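Local coordinates for protein-tyrosine-phosphatase (PDB 7DHF), which probably removes phosphate from phosphotyrosine residues of proteins, as a low-molecular-weight protein tyrosine phosphatase, at residues Ile8-Val13 / Leu87-Gly92. The protein carries 1 engineered substitution. Numbering follows the deposited sequence.
Sequences ILVVAV and LVMEKG. Engineered in segment 8-13: Ala12 (natural residue Cys). With PO4 (phosphate ion), chain E.
Val10 and Val11 pair with Leu87 and Val88 as neighbouring parallel strands in the four-stranded sheet at the core of the low-molecular-weight phosphatase fold. Leu87 N donates to Leu9 O, and Leu87 O accepts from Val11 N at 2.8 Å. The next link, Met89 N to Val11 O, is weak, with an angle of 134° at the hydrogen, where the chain leaves the strand after Val88. Val11 O also receives a CA-H...O contact from Val88 CA at 3.2 Å.

Val10 and Leu87 point to one face of the sheet. There Leu87 runs obliquely across Ile8, and its CD1 meets Ile8 CG2 at 4.1 Å. Met89 brings its methyl to the same face. Its CG lies anti to the carbonyl carbon (chi1 -75°), and a turn about the CB-CG bond (chi2 -68°) carries CE back to Val10 CG1, 3.7 Å away. Helix 18-29 packs on this side, with Leu26 against Ile8 and Arg18 against Met89. Val11 and Val88 occupy the other face. Val88 CG1 approaches Val11 CB at 4.0 Å, and His93 and Met94 of helix 92-100 pack against Val88.

The strand 7-12 leads into the phosphate-binding loop, the P-loop of this family. Ala12 is an engineered replacement for the cysteine predicted to be the nucleophile. Met89 CG lies 3.9 Å from Ala12 CB, so the methionine flanks the nucleophile position. Glu90 forms a salt bridge with Arg18, itself predicted to belong to the active site. A phosphate ion, probably from the crystallisation liquor, sits against Ala12 CB, with O3 and O4 both 3.2 Å from it. The backbone N-H groups of Gly14, Ile16, Cys17 and Arg18, and Ser19 OG, hydrogen-bond to it, and Val13 N donates to its O4 at 2.8 Å.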
loop_
_atom_site.group_PDB
_atom_site.type_symbol
_atom_site.label_atom_id
_atom_site.label_comp_id
_atom_site.label_asym_id
_atom_site.label_seq_id
_atom_site.Cartn_x
_atom_site.Cartn_y
_atom_site.Cartn_z
ATOM N N ILE A 8 9.670 -3.941 2.519
ATOM C CA ILE A 8 8.381 -3.474 3.015
ATOM C C ILE A 8 7.325 -3.756 1.955
ATOM O O ILE A 8 7.505 -3.404 0.783
ATOM C CB ILE A 8 8.424 -1.968 3.336
ATOM C CG1 ILE A 8 9.543 -1.663 4.337
ATOM C CG2 ILE A 8 7.081 -1.500 3.876
ATOM C CD1 ILE A 8 9.921 -0.203 4.404
ATOM N N LEU A 9 6.217 -4.367 2.370
ATOM C CA LEU A 9 5.103 -4.678 1.482
ATOM C C LEU A 9 3.891 -3.869 1.925
ATOM O O LEU A 9 3.410 -4.033 3.051
ATOM C CB LEU A 9 4.785 -6.174 1.527
ATOM C CG LEU A 9 3.731 -6.668 0.533
ATOM C CD1 LEU A 9 4.250 -6.593 -0.899
ATOM C CD2 LEU A 9 3.297 -8.083 0.874
ATOM N N VAL A 10 3.403 -3.001 1.044
ATOM C CA VAL A 10 2.208 -2.208 1.309
ATOM C C VAL A 10 1.007 -2.964 0.759
ATOM O O VAL A 10 0.993 -3.351 -0.415
ATOM C CB VAL A 10 2.331 -0.816 0.670
ATOM C CG1 VAL A 10 1.091 0.018 0.950
ATOM C CG2 VAL A 10 3.582 -0.114 1.177
ATOM N N VAL A 11 -0.004 -3.179 1.599
ATOM C CA VAL A 11 -1.101 -4.080 1.270
ATOM C C VAL A 11 -2.435 -3.362 1.397
ATOM O O VAL A 11 -2.685 -2.640 2.368
ATOM C CB VAL A 11 -1.070 -5.345 2.151
ATOM C CG1 VAL A 11 -2.326 -6.188 1.946
ATOM C CG2 VAL A 11 0.174 -6.163 1.843
ATOM N N ALA A 12 -3.293 -3.575 0.402
ATOM C CA ALA A 12 -4.697 -3.211 0.500
ATOM C C ALA A 12 -5.519 -4.291 -0.194
ATOM O O ALA A 12 -5.266 -5.481 0.020
ATOM C CB ALA A 12 -4.938 -1.814 -0.071
ATOM N N VAL A 13 -6.489 -3.914 -1.025
ATOM C CA VAL A 13 -7.467 -4.855 -1.574
ATOM C C VAL A 13 -7.240 -5.112 -3.068
ATOM O O VAL A 13 -7.043 -6.252 -3.486
ATOM C CB VAL A 13 -8.913 -4.402 -1.280
ATOM C CG1 VAL A 13 -9.924 -5.350 -1.915
ATOM C CG2 VAL A 13 -9.137 -4.310 0.220
ATOM N N LEU A 87 2.510 -3.312 5.705
ATOM C CA LEU A 87 1.714 -2.164 6.130
ATOM C C LEU A 87 0.389 -2.194 5.380
ATOM O O LEU A 87 0.365 -2.036 4.155
ATOM C CB LEU A 87 2.459 -0.859 5.859
ATOM C CG LEU A 87 3.798 -0.689 6.580
ATOM C CD1 LEU A 87 4.446 0.627 6.186
ATOM C CD2 LEU A 87 3.632 -0.765 8.089
ATOM N N VAL A 88 -0.709 -2.392 6.111
ATOM C CA VAL A 88 -2.040 -2.472 5.517
ATOM C C VAL A 88 -2.713 -1.108 5.589
ATOM O O VAL A 88 -2.449 -0.301 6.488
ATOM C CB VAL A 88 -2.914 -3.557 6.185
ATOM C CG1 VAL A 88 -2.308 -4.935 5.974
ATOM C CG2 VAL A 88 -3.111 -3.266 7.672
ATOM N N MET A 89 -3.623 -0.860 4.645
ATOM C CA MET A 89 -4.286 0.436 4.569
ATOM C C MET A 89 -5.454 0.557 5.541
ATOM O O MET A 89 -5.787 1.672 5.956
ATOM C CB MET A 89 -4.751 0.701 3.137
ATOM C CG MET A 89 -3.618 1.076 2.201
ATOM S SD MET A 89 -2.924 2.690 2.616
ATOM C CE MET A 89 -1.403 2.666 1.671
ATOM N N GLU A 90 -6.080 -0.558 5.917
ATOM C CA GLU A 90 -7.178 -0.559 6.873
ATOM C C GLU A 90 -6.922 -1.618 7.933
ATOM O O GLU A 90 -6.376 -2.686 7.645
ATOM C CB GLU A 90 -8.523 -0.866 6.197
ATOM C CG GLU A 90 -8.944 0.155 5.158
ATOM C CD GLU A 90 -10.255 -0.205 4.477
ATOM O OE1 GLU A 90 -11.113 -0.848 5.117
ATOM O OE2 GLU A 90 -10.425 0.151 3.294
ATOM N N LYS A 91 -7.336 -1.319 9.168
ATOM C CA LYS A 91 -7.157 -2.280 10.254
ATOM C C LYS A 91 -7.806 -3.617 9.918
ATOM O O LYS A 91 -7.239 -4.678 10.201
ATOM C CB LYS A 91 -7.724 -1.715 11.559
ATOM C CG LYS A 91 -7.893 -2.745 12.677
ATOM C CD LYS A 91 -6.596 -3.475 13.018
ATOM C CE LYS A 91 -5.566 -2.541 13.632
ATOM N NZ LYS A 91 -4.800 -3.207 14.722
ATOM N N GLY A 92 -8.994 -3.586 9.312
ATOM C CA GLY A 92 -9.677 -4.815 8.947
ATOM C C GLY A 92 -8.896 -5.694 7.991
ATOM O O GLY A 92 -9.151 -6.901 7.922
HETATM P P PO4 E . -6.185 -0.549 -3.274
HETATM O O1 PO4 E . -6.544 -0.655 -4.742
HETATM O O2 PO4 E . -6.494 0.857 -2.818
HETATM O O3 PO4 E . -4.705 -0.825 -3.151
HETATM O O4 PO4 E . -7.004 -1.550 -2.492
#